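Local atomic coordinates of cytochrome P450 (Zobellia galactanivorans, PDB entry 6G5O), a protein that belongs to the cytochrome P450 family, a mainly helical haem-protein fold, and holds a protoporphyrin IX containing iron in its interior. Residues Glu5-Phe10 and Gln370-Phe375; Ile110-Leu115 and Ala348-Ser353; Glu244-Glu249 and Leu343-Ala348. One frame throughout, in Å; residues are numbered along the deposited sequence.

Contact 1. Residues Glu5-Phe10 and Gln370-Phe375; sequences ELPDPF and QRKVGF
Glu-5 meets the strand through its backbone: its O accepts a hydrogen bond of 2.9 Å from NZ of Lys-372, while its carboxylate-bearing side chain starts away from the strand. Lysine suits this place because its four methylenes, extended with CG anti to the backbone N (chi1 -180°), are long enough to carry the ammonium to the N-terminal segment and give Leu-6 an apolar surface. Leu-6 lies across them at about a right angle, CG to CG of Lys-372 4.1 Å, and its CD2 rests 3.2 Å from Lys-372 O. The rigid ring of Pro-9 turns toward the strand, its CB 3.5 Å from Gln-370 O and its CG 4.0 Å from CG of Arg-371. Asp-8 precedes the turn that leads into helix 11-16, and its OD1 accepts a capping bond from N of Phe-10, whose ring brings CE2 to within 4.1 Å of CG of Arg-371. The guanidinium of that arginine is held by Thr-268, Ser-265 and Phe-264. The N-terminal segment thus lays apolar groups on methylenes and backbone carbonyls of strand 369-384 of the P450 fold, and the ammonium of the largely buried Lys-372 is bonded by two main-chain carbonyls, of Glu-5 and Lys-3, with Glu-361 a long, weak ion pair.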
loop_
_atom_site.group_PDB
_atom_site.type_symbol
_atom_site.label_atom_id
_atom_site.label_comp_id
_atom_site.label_asym_id
_atom_site.label_seq_id
_atom_site.Cartn_x
_atom_site.Cartn_y
_atom_site.Cartn_z
ATOM N N GLU A 5 4.418 -18.189 -2.951
ATOM C CA GLU A 5 4.441 -17.700 -4.319
ATOM C C GLU A 5 3.215 -16.846 -4.624
ATOM O O GLU A 5 2.132 -17.244 -4.246
ATOM C CB GLU A 5 4.487 -18.888 -5.282
ATOM C CG GLU A 5 4.479 -18.523 -6.779
ATOM C CD GLU A 5 5.006 -19.641 -7.699
ATOM O OE1 GLU A 5 5.490 -20.692 -7.174
ATOM O OE2 GLU A 5 4.933 -19.456 -8.956
ATOM N N LEU A 6 3.395 -15.729 -5.336
ATOM C CA LEU A 6 2.292 -14.997 -5.969
ATOM C C LEU A 6 2.448 -15.103 -7.475
ATOM O O LEU A 6 3.282 -14.413 -8.066
ATOM C CB LEU A 6 2.255 -13.516 -5.561
ATOM C CG LEU A 6 1.564 -13.190 -4.227
ATOM C CD1 LEU A 6 2.306 -13.870 -3.100
ATOM C CD2 LEU A 6 1.457 -11.684 -3.984
ATOM N N PRO A 7 1.668 -15.991 -8.108
ATOM C CA PRO A 7 1.716 -16.149 -9.547
ATOM C C PRO A 7 1.295 -14.878 -10.243
ATOM O O PRO A 7 0.619 -14.049 -9.650
ATOM C CB PRO A 7 0.672 -17.245 -9.829
ATOM C CG PRO A 7 0.487 -17.959 -8.545
ATOM C CD PRO A 7 0.705 -16.916 -7.488
ATOM N N ASP A 8 1.687 -14.765 -11.503
ATOM C CA ASP A 8 1.363 -13.645 -12.348
ATOM C C ASP A 8 0.223 -14.068 -13.279
ATOM O O ASP A 8 0.474 -14.621 -14.346
ATOM C CB ASP A 8 2.621 -13.239 -13.148
ATOM C CG ASP A 8 2.372 -12.104 -14.149
ATOM O OD1 ASP A 8 1.441 -11.322 -13.962
ATOM O OD2 ASP A 8 3.140 -11.983 -15.128
ATOM N N PRO A 9 -1.036 -13.766 -12.907
ATOM C CA PRO A 9 -2.155 -14.138 -13.795
ATOM C C PRO A 9 -2.251 -13.320 -15.074
ATOM O O PRO A 9 -3.089 -13.628 -15.905
ATOM C CB PRO A 9 -3.378 -13.800 -12.947
ATOM C CG PRO A 9 -2.932 -12.600 -12.183
ATOM C CD PRO A 9 -1.511 -12.941 -11.775
ATOM N N PHE A 10 -1.456 -12.259 -15.208
ATOM C CA PHE A 10 -1.600 -11.305 -16.341
ATOM C C PHE A 10 -0.711 -11.588 -17.548
ATOM O O PHE A 10 -0.753 -10.841 -18.549
ATOM C CB PHE A 10 -1.299 -9.875 -15.847
ATOM C CG PHE A 10 -2.098 -9.470 -14.650
ATOM C CD1 PHE A 10 -3.407 -9.030 -14.804
ATOM C CD2 PHE A 10 -1.555 -9.544 -13.374
ATOM C CE1 PHE A 10 -4.160 -8.668 -13.701
ATOM C CE2 PHE A 10 -2.302 -9.183 -12.269
ATOM C CZ PHE A 10 -3.615 -8.748 -12.433
ATOM N N GLN A 370 -7.471 -13.896 -11.730
ATOM C CA GLN A 370 -7.633 -14.256 -10.350
ATOM C C GLN A 370 -6.235 -14.102 -9.760
ATOM O O GLN A 370 -5.298 -14.789 -10.179
ATOM C CB GLN A 370 -8.155 -15.704 -10.236
ATOM C CG GLN A 370 -9.520 -15.944 -10.909
ATOM C CD GLN A 370 -10.674 -15.215 -10.225
ATOM O OE1 GLN A 370 -10.983 -15.500 -9.067
ATOM N NE2 GLN A 370 -11.316 -14.275 -10.935
ATOM N N ARG A 371 -6.089 -13.180 -8.808
ATOM C CA ARG A 371 -4.762 -12.743 -8.350
ATOM C C ARG A 371 -4.539 -12.945 -6.889
ATOM O O ARG A 371 -5.165 -12.292 -6.075
ATOM C CB ARG A 371 -4.541 -11.253 -8.646
ATOM C CG ARG A 371 -3.046 -10.920 -8.575
ATOM C CD ARG A 371 -2.655 -9.602 -7.967
ATOM N NE ARG A 371 -1.196 -9.586 -7.819
ATOM C CZ ARG A 371 -0.527 -8.761 -7.029
ATOM N NH1 ARG A 371 -1.166 -7.830 -6.304
ATOM N NH2 ARG A 371 0.782 -8.871 -6.967
ATOM N N LYS A 372 -3.611 -13.813 -6.538
ATOM C CA LYS A 372 -3.225 -13.927 -5.160
ATOM C C LYS A 372 -2.516 -12.653 -4.703
ATOM O O LYS A 372 -1.453 -12.300 -5.246
ATOM C CB LYS A 372 -2.307 -15.111 -4.982
ATOM C CG LYS A 372 -1.846 -15.326 -3.551
ATOM C CD LYS A 372 -1.076 -16.653 -3.475
ATOM C CE LYS A 372 -0.457 -16.935 -2.110
ATOM N NZ LYS A 372 0.414 -18.139 -2.093
ATOM N N VAL A 373 -3.112 -11.967 -3.715
ATOM C CA VAL A 373 -2.528 -10.756 -3.125
ATOM C C VAL A 373 -1.902 -11.029 -1.781
ATOM O O VAL A 373 -1.111 -10.225 -1.306
ATOM C CB VAL A 373 -3.553 -9.589 -3.000
ATOM C CG1 VAL A 373 -4.589 -9.864 -1.904
ATOM C CG2 VAL A 373 -2.835 -8.240 -2.739
ATOM N N GLY A 374 -2.201 -12.190 -1.195
ATOM C CA GLY A 374 -1.725 -12.559 0.125
ATOM C C GLY A 374 -2.565 -13.671 0.749
ATOM O O GLY A 374 -3.000 -14.599 0.061
ATOM N N PHE A 375 -2.801 -13.559 2.056
ATOM C CA PHE A 375 -3.514 -14.562 2.846
ATOM C C PHE A 375 -4.620 -13.941 3.705
ATOM O O PHE A 375 -4.438 -12.858 4.262
ATOM C CB PHE A 375 -2.540 -15.239 3.771
ATOM C CG PHE A 375 -1.402 -15.880 3.058
ATOM C CD1 PHE A 375 -1.490 -17.193 2.621
ATOM C CD2 PHE A 375 -0.250 -15.166 2.795
ATOM C CE1 PHE A 375 -0.428 -17.791 1.966
ATOM C CE2 PHE A 375 0.830 -15.762 2.171
ATOM C CZ PHE A 375 0.741 -17.074 1.738
#

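Contact 2. Residues Ile110-Leu115 and Ala348-Ser353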
loop_
_atom_site.group_PDB
_atom_site.type_symbol
_atom_site.label_atom_id
_atom_site.label_comp_id
_atom_site.label_asym_id
_atom_site.label_seq_id
_atom_site.Cartn_x
_atom_site.Cartn_y
_atom_site.Cartn_z
ATOM N N ILE A 110 6.914 -7.009 19.503
ATOM C CA ILE A 110 5.975 -7.953 18.878
ATOM C C ILE A 110 6.688 -9.236 18.388
ATOM O O ILE A 110 6.121 -10.334 18.448
ATOM C CB ILE A 110 5.120 -7.277 17.775
ATOM C CG1 ILE A 110 3.997 -8.180 17.278
ATOM C CG2 ILE A 110 5.937 -6.954 16.546
ATOM C CD1 ILE A 110 2.954 -8.530 18.308
ATOM N N VAL A 111 7.923 -9.111 17.915
ATOM C CA VAL A 111 8.671 -10.307 17.548
ATOM C C VAL A 111 8.984 -11.172 18.802
ATOM O O VAL A 111 8.795 -12.379 18.751
ATOM C CB VAL A 111 9.936 -9.977 16.719
ATOM C CG1 VAL A 111 10.833 -11.188 16.572
ATOM C CG2 VAL A 111 9.544 -9.469 15.332
ATOM N N GLU A 112 9.416 -10.551 19.898
ATOM C CA GLU A 112 9.758 -11.277 21.151
ATOM C C GLU A 112 8.553 -11.997 21.742
ATOM O O GLU A 112 8.655 -13.162 22.054
ATOM C CB GLU A 112 10.344 -10.366 22.240
ATOM C CG GLU A 112 11.591 -9.572 21.862
ATOM C CD GLU A 112 12.913 -10.258 22.137
ATOM O OE1 GLU A 112 13.018 -11.507 22.099
ATOM O OE2 GLU A 112 13.889 -9.507 22.367
ATOM N N GLU A 113 7.422 -11.301 21.871
ATOM C CA GLU A 113 6.166 -11.924 22.275
ATOM C C GLU A 113 5.725 -13.082 21.336
ATOM O O GLU A 113 5.187 -14.109 21.786
ATOM C CB GLU A 113 5.094 -10.841 22.475
ATOM C CG GLU A 113 3.682 -11.108 21.936
ATOM C CD GLU A 113 2.756 -9.885 22.089
ATOM O OE1 GLU A 113 2.223 -9.340 21.069
ATOM O OE2 GLU A 113 2.558 -9.448 23.248
ATOM N N THR A 114 5.966 -12.945 20.043
ATOM C CA THR A 114 5.637 -14.020 19.113
ATOM C C THR A 114 6.575 -15.251 19.292
ATOM O O THR A 114 6.161 -16.397 19.072
ATOM C CB THR A 114 5.703 -13.508 17.676
ATOM O OG1 THR A 114 4.791 -12.408 17.523
ATOM C CG2 THR A 114 5.348 -14.603 16.700
ATOM N N LEU A 115 7.825 -15.006 19.679
ATOM C CA LEU A 115 8.756 -16.080 20.005
ATOM C C LEU A 115 8.329 -16.874 21.237
ATOM O O LEU A 115 8.475 -18.079 21.237
ATOM C CB LEU A 115 10.182 -15.557 20.162
ATOM C CG LEU A 115 10.820 -15.325 18.788
ATOM C CD1 LEU A 115 12.120 -14.538 18.931
ATOM C CD2 LEU A 115 11.031 -16.669 18.060
ATOM N N ALA A 348 15.735 -11.310 11.153
ATOM C CA ALA A 348 17.029 -11.912 10.864
ATOM C C ALA A 348 17.937 -12.034 12.105
ATOM O O ALA A 348 18.760 -12.946 12.185
ATOM C CB ALA A 348 17.736 -11.130 9.768
ATOM N N GLN A 349 17.813 -11.094 13.041
ATOM C CA GLN A 349 18.645 -11.099 14.238
ATOM C C GLN A 349 18.057 -11.925 15.416
ATOM O O GLN A 349 18.754 -12.150 16.388
ATOM C CB GLN A 349 18.930 -9.667 14.676
ATOM C CG GLN A 349 19.925 -8.931 13.810
ATOM C CD GLN A 349 19.733 -7.412 13.870
ATOM O OE1 GLN A 349 19.246 -6.871 14.874
ATOM N NE2 GLN A 349 20.090 -6.715 12.773
ATOM N N LYS A 350 16.799 -12.372 15.315
ATOM C CA LYS A 350 16.093 -13.045 16.419
ATOM C C LYS A 350 15.469 -14.404 16.081
ATOM O O LYS A 350 15.205 -15.192 16.979
ATOM C CB LYS A 350 14.966 -12.127 16.947
ATOM C CG LYS A 350 15.437 -10.998 17.858
ATOM C CD LYS A 350 14.453 -9.843 17.830
ATOM C CE LYS A 350 14.452 -8.999 19.090
ATOM N NZ LYS A 350 15.803 -8.669 19.618
ATOM N N VAL A 351 15.146 -14.650 14.815
ATOM C CA VAL A 351 14.482 -15.882 14.421
ATOM C C VAL A 351 15.452 -16.741 13.596
ATOM O O VAL A 351 16.164 -16.233 12.713
ATOM C CB VAL A 351 13.210 -15.602 13.590
ATOM C CG1 VAL A 351 12.470 -16.892 13.230
ATOM C CG2 VAL A 351 12.295 -14.616 14.305
ATOM N N ALA A 352 15.472 -18.045 13.907
ATOM C CA ALA A 352 16.337 -19.002 13.214
ATOM C C ALA A 352 15.621 -19.620 12.015
ATOM O O ALA A 352 16.239 -19.827 10.966
ATOM C CB ALA A 352 16.825 -20.080 14.190
ATOM N N SER A 353 14.324 -19.883 12.141
ATOM C CA SER A 353 13.561 -20.489 11.046
ATOM C C SER A 353 12.090 -20.357 11.327
ATOM O O SER A 353 11.719 -19.978 12.416
ATOM C CB SER A 353 13.902 -21.993 10.917
ATOM O OG SER A 353 13.442 -22.692 12.061
#
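Lys-350, at the junction of helix 333-350 and strand 351-366, reaches over to helix 97-117 and touches three of its residues. Its chain runs outward nearly extended and bends at the last torsion (chi4 44°), bringing CE and the ammonium up to the carboxylate of Glu-112. The two side chains meet at about a right angle; NZ lies 3.5 Å from OE2 of Glu-112, a rather long salt bridge, and CE of Lys-350 is as close, 3.4 Å from the same OE2. A long, flexible lysine suits this partly exposed place, since its methylenes pack on Val-111 while its charge reaches the exposed Glu-112: CD sits 4.1 Å from CG1 of Val-111. In the P450 fold this places helix 97-117 against the point where the chain passes from a long helix into a three-stranded antiparallel sheet, whose middle strand, 369-384, supplies Phe-382 to touch both Leu-115 and Val-351. Leu-115 faces the junction, and its methyls touch it: CD1 lies 3.7 Å from Lys-350 O and CD2 4.5 Å from CG2 of Val-351. Compact and beta-branched, Val-351 fits the strand and turns CG2 also to CG1 of Val-111, 4.4 Å away.

Contact 3. Residues Glu244-Glu249 and Leu343-Ala348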
loop_
_atom_site.group_PDB
_atom_site.type_symbol
_atom_site.label_atom_id
_atom_site.label_comp_id
_atom_site.label_asym_id
_atom_site.label_seq_id
_atom_site.Cartn_x
_atom_site.Cartn_y
_atom_site.Cartn_z
ATOM N N GLU A 244 19.371 -15.905 6.175
ATOM C CA GLU A 244 20.815 -15.872 6.525
ATOM C C GLU A 244 21.528 -14.711 5.795
ATOM O O GLU A 244 22.329 -14.001 6.388
ATOM C CB GLU A 244 21.491 -17.253 6.231
ATOM C CG GLU A 244 22.711 -17.581 7.091
ATOM N N ARG A 245 21.234 -14.496 4.512
ATOM C CA ARG A 245 21.821 -13.353 3.793
ATOM C C ARG A 245 21.525 -12.014 4.467
ATOM O O ARG A 245 22.430 -11.182 4.610
ATOM C CB ARG A 245 21.385 -13.311 2.337
ATOM C CG ARG A 245 22.141 -14.275 1.435
ATOM C CD ARG A 245 22.038 -13.829 -0.016
ATOM N NE ARG A 245 22.855 -12.646 -0.260
ATOM C CZ ARG A 245 22.799 -11.880 -1.364
ATOM N NH1 ARG A 245 21.925 -12.149 -2.320
ATOM N NH2 ARG A 245 23.594 -10.809 -1.499
ATOM N N LEU A 246 20.287 -11.820 4.938
ATOM C CA LEU A 246 19.930 -10.574 5.652
ATOM C C LEU A 246 20.614 -10.465 7.008
ATOM O O LEU A 246 20.976 -9.350 7.444
ATOM C CB LEU A 246 18.437 -10.485 5.858
ATOM C CG LEU A 246 17.622 -10.258 4.594
ATOM C CD1 LEU A 246 16.184 -10.663 4.871
ATOM C CD2 LEU A 246 17.711 -8.826 4.093
ATOM N N ARG A 247 20.812 -11.600 7.691
ATOM C CA ARG A 247 21.570 -11.557 8.950
ATOM C C ARG A 247 23.026 -11.117 8.703
ATOM O O ARG A 247 23.516 -10.227 9.390
ATOM C CB ARG A 247 21.490 -12.890 9.708
ATOM C CG ARG A 247 22.346 -12.965 10.978
ATOM C CD ARG A 247 22.027 -14.195 11.844
ATOM N NE ARG A 247 22.054 -15.443 11.073
ATOM C CZ ARG A 247 23.151 -16.151 10.807
ATOM N NH1 ARG A 247 24.341 -15.736 11.253
ATOM N NH2 ARG A 247 23.057 -17.268 10.072
ATOM N N LYS A 248 23.692 -11.705 7.706
ATOM C CA LYS A 248 25.141 -11.471 7.471
ATOM C C LYS A 248 25.432 -10.297 6.562
ATOM O O LYS A 248 26.547 -9.837 6.539
ATOM C CB LYS A 248 25.822 -12.702 6.846
ATOM C CG LYS A 248 25.815 -13.990 7.667
ATOM N N GLU A 249 24.449 -9.829 5.793
ATOM C CA GLU A 249 24.649 -8.711 4.878
ATOM C C GLU A 249 23.533 -7.664 5.058
ATOM O O GLU A 249 22.746 -7.440 4.145
ATOM C CB GLU A 249 24.631 -9.190 3.411
ATOM C CG GLU A 249 25.627 -10.257 2.964
ATOM C CD GLU A 249 25.412 -10.625 1.494
ATOM O OE1 GLU A 249 25.570 -9.738 0.614
ATOM O OE2 GLU A 249 25.058 -11.793 1.203
ATOM N N LEU A 343 11.440 -4.613 10.235
ATOM C CA LEU A 343 10.931 -5.969 10.369
ATOM C C LEU A 343 11.925 -7.017 9.860
ATOM O O LEU A 343 12.253 -7.974 10.585
ATOM C CB LEU A 343 9.609 -6.137 9.661
ATOM C CG LEU A 343 9.031 -7.540 9.724
ATOM C CD1 LEU A 343 8.699 -7.975 11.149
ATOM C CD2 LEU A 343 7.810 -7.631 8.827
ATOM N N LEU A 344 12.411 -6.834 8.629
ATOM C CA LEU A 344 13.338 -7.834 8.057
ATOM C C LEU A 344 14.598 -8.048 8.922
ATOM O O LEU A 344 15.034 -9.176 9.095
ATOM C CB LEU A 344 13.742 -7.515 6.633
ATOM C CG LEU A 344 12.706 -7.615 5.494
ATOM C CD1 LEU A 344 13.393 -7.288 4.170
ATOM C CD2 LEU A 344 12.056 -8.970 5.426
ATOM N N GLN A 345 15.159 -6.962 9.438
ATOM C CA GLN A 345 16.350 -6.987 10.266
ATOM C C GLN A 345 16.037 -7.587 11.642
ATOM O O GLN A 345 16.815 -8.397 12.127
ATOM C CB GLN A 345 17.026 -5.591 10.380
ATOM C CG GLN A 345 18.115 -5.292 9.349
ATOM C CD GLN A 345 19.052 -6.502 9.123
ATOM O OE1 GLN A 345 19.671 -6.973 10.080
ATOM N NE2 GLN A 345 19.098 -7.047 7.867
ATOM N N THR A 346 14.891 -7.237 12.238
ATOM C CA THR A 346 14.517 -7.811 13.516
ATOM C C THR A 346 14.332 -9.336 13.412
ATOM O O THR A 346 14.827 -10.064 14.259
ATOM C CB THR A 346 13.274 -7.132 14.087
ATOM O OG1 THR A 346 13.522 -5.730 14.162
ATOM C CG2 THR A 346 12.926 -7.663 15.503
ATOM N N LEU A 347 13.640 -9.804 12.375
ATOM C CA LEU A 347 13.491 -11.239 12.150
ATOM C C LEU A 347 14.843 -11.942 11.908
ATOM O O LEU A 347 15.074 -13.052 12.390
ATOM C CB LEU A 347 12.565 -11.512 10.985
ATOM C CG LEU A 347 11.100 -11.063 11.127
ATOM C CD1 LEU A 347 10.377 -11.190 9.796
ATOM C CD2 LEU A 347 10.389 -11.888 12.192
ATOM N N ALA A 348 15.735 -11.310 11.153
ATOM C CA ALA A 348 17.029 -11.912 10.864
ATOM C C ALA A 348 17.937 -12.034 12.105
ATOM O O ALA A 348 18.760 -12.946 12.185
ATOM C CB ALA A 348 17.736 -11.130 9.768
#
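Gln-345 folds back at its second torsion (chi2 -43°), and this bend swings its amide across to Leu-246, whereas Arg-247, with CG anti to the backbone N (chi1 175°), lays its first methylenes along the end of the facing segment at Ala-348. NE2 of Gln-345 donates to O of Leu-246 at 3.0 Å, and the bond is almost straight, 172° at the hydrogen. The acceptor lies in the plane of the amide, but the donor comes from above the carbonyl plane of Leu-246. Glutamine suits the place because its amide can donate twice: NE2 also bonds Thr-253 OG1 at the start of helix 253-264.

Helices 240-248 and 333-350 cross here nearly perpendicular, their local axes 8.8 Å apart. Ala-348 allows this closeness: its CB, the whole of its side chain, lies 4.0 Å from CB of Leu-246 and 3.7 Å from N of Arg-247. Leu-246 packs beside it, CD1 meeting CB of Leu-344 at 4.4 Å; the two leucines also share Leu-236 of helix 223-238 as a neighbour, so the larger apolar groups gather on the buried side. On the exposed side, CD of Arg-247 passes 3.5 Å from O of Ala-348, which lies at the edge of the guanidinium, near its plane.

Within the 244-249 segment, Arg-245 grips Glu-249 side-on, NE to OE2 at 2.8 Å and NH2 to OE1, tying the residue that leaves the helix back to its last turn; Asp-314 is a further partner of the arginine. Chemically, then, the helices are joined by small and branched apolar side chains and by one directional amide bond to a main-chain carbonyl near the C-terminal end of helix 240-248, where backbone carbonyls generally lack partners within the helix.

How the contacts relate
Contacts 2 and 3 are neighbours, their centres 11 Å apart, and both use the C-terminal part of helix 333-350, with Ala-348 common to the two. Val-111 of contact 2 also packs on Thr-346 of contact 3, CG2 to CG2 3.8 Å; helices 97-117 and 240-248 thus both rest on helix 333-350. Contact 1 stands apart, with centres about 27 and 26 Å away from those of contacts 2 and 3, yet it reaches the sheet of contact 2, since strands 351-366 and 369-384 are neighbours there. Along the chain the contacts are nested, 3 within 2 within 1: contact 1 brings the N-terminal segment to strand 369-384, while the other two pack helices on the end of helix 333-350.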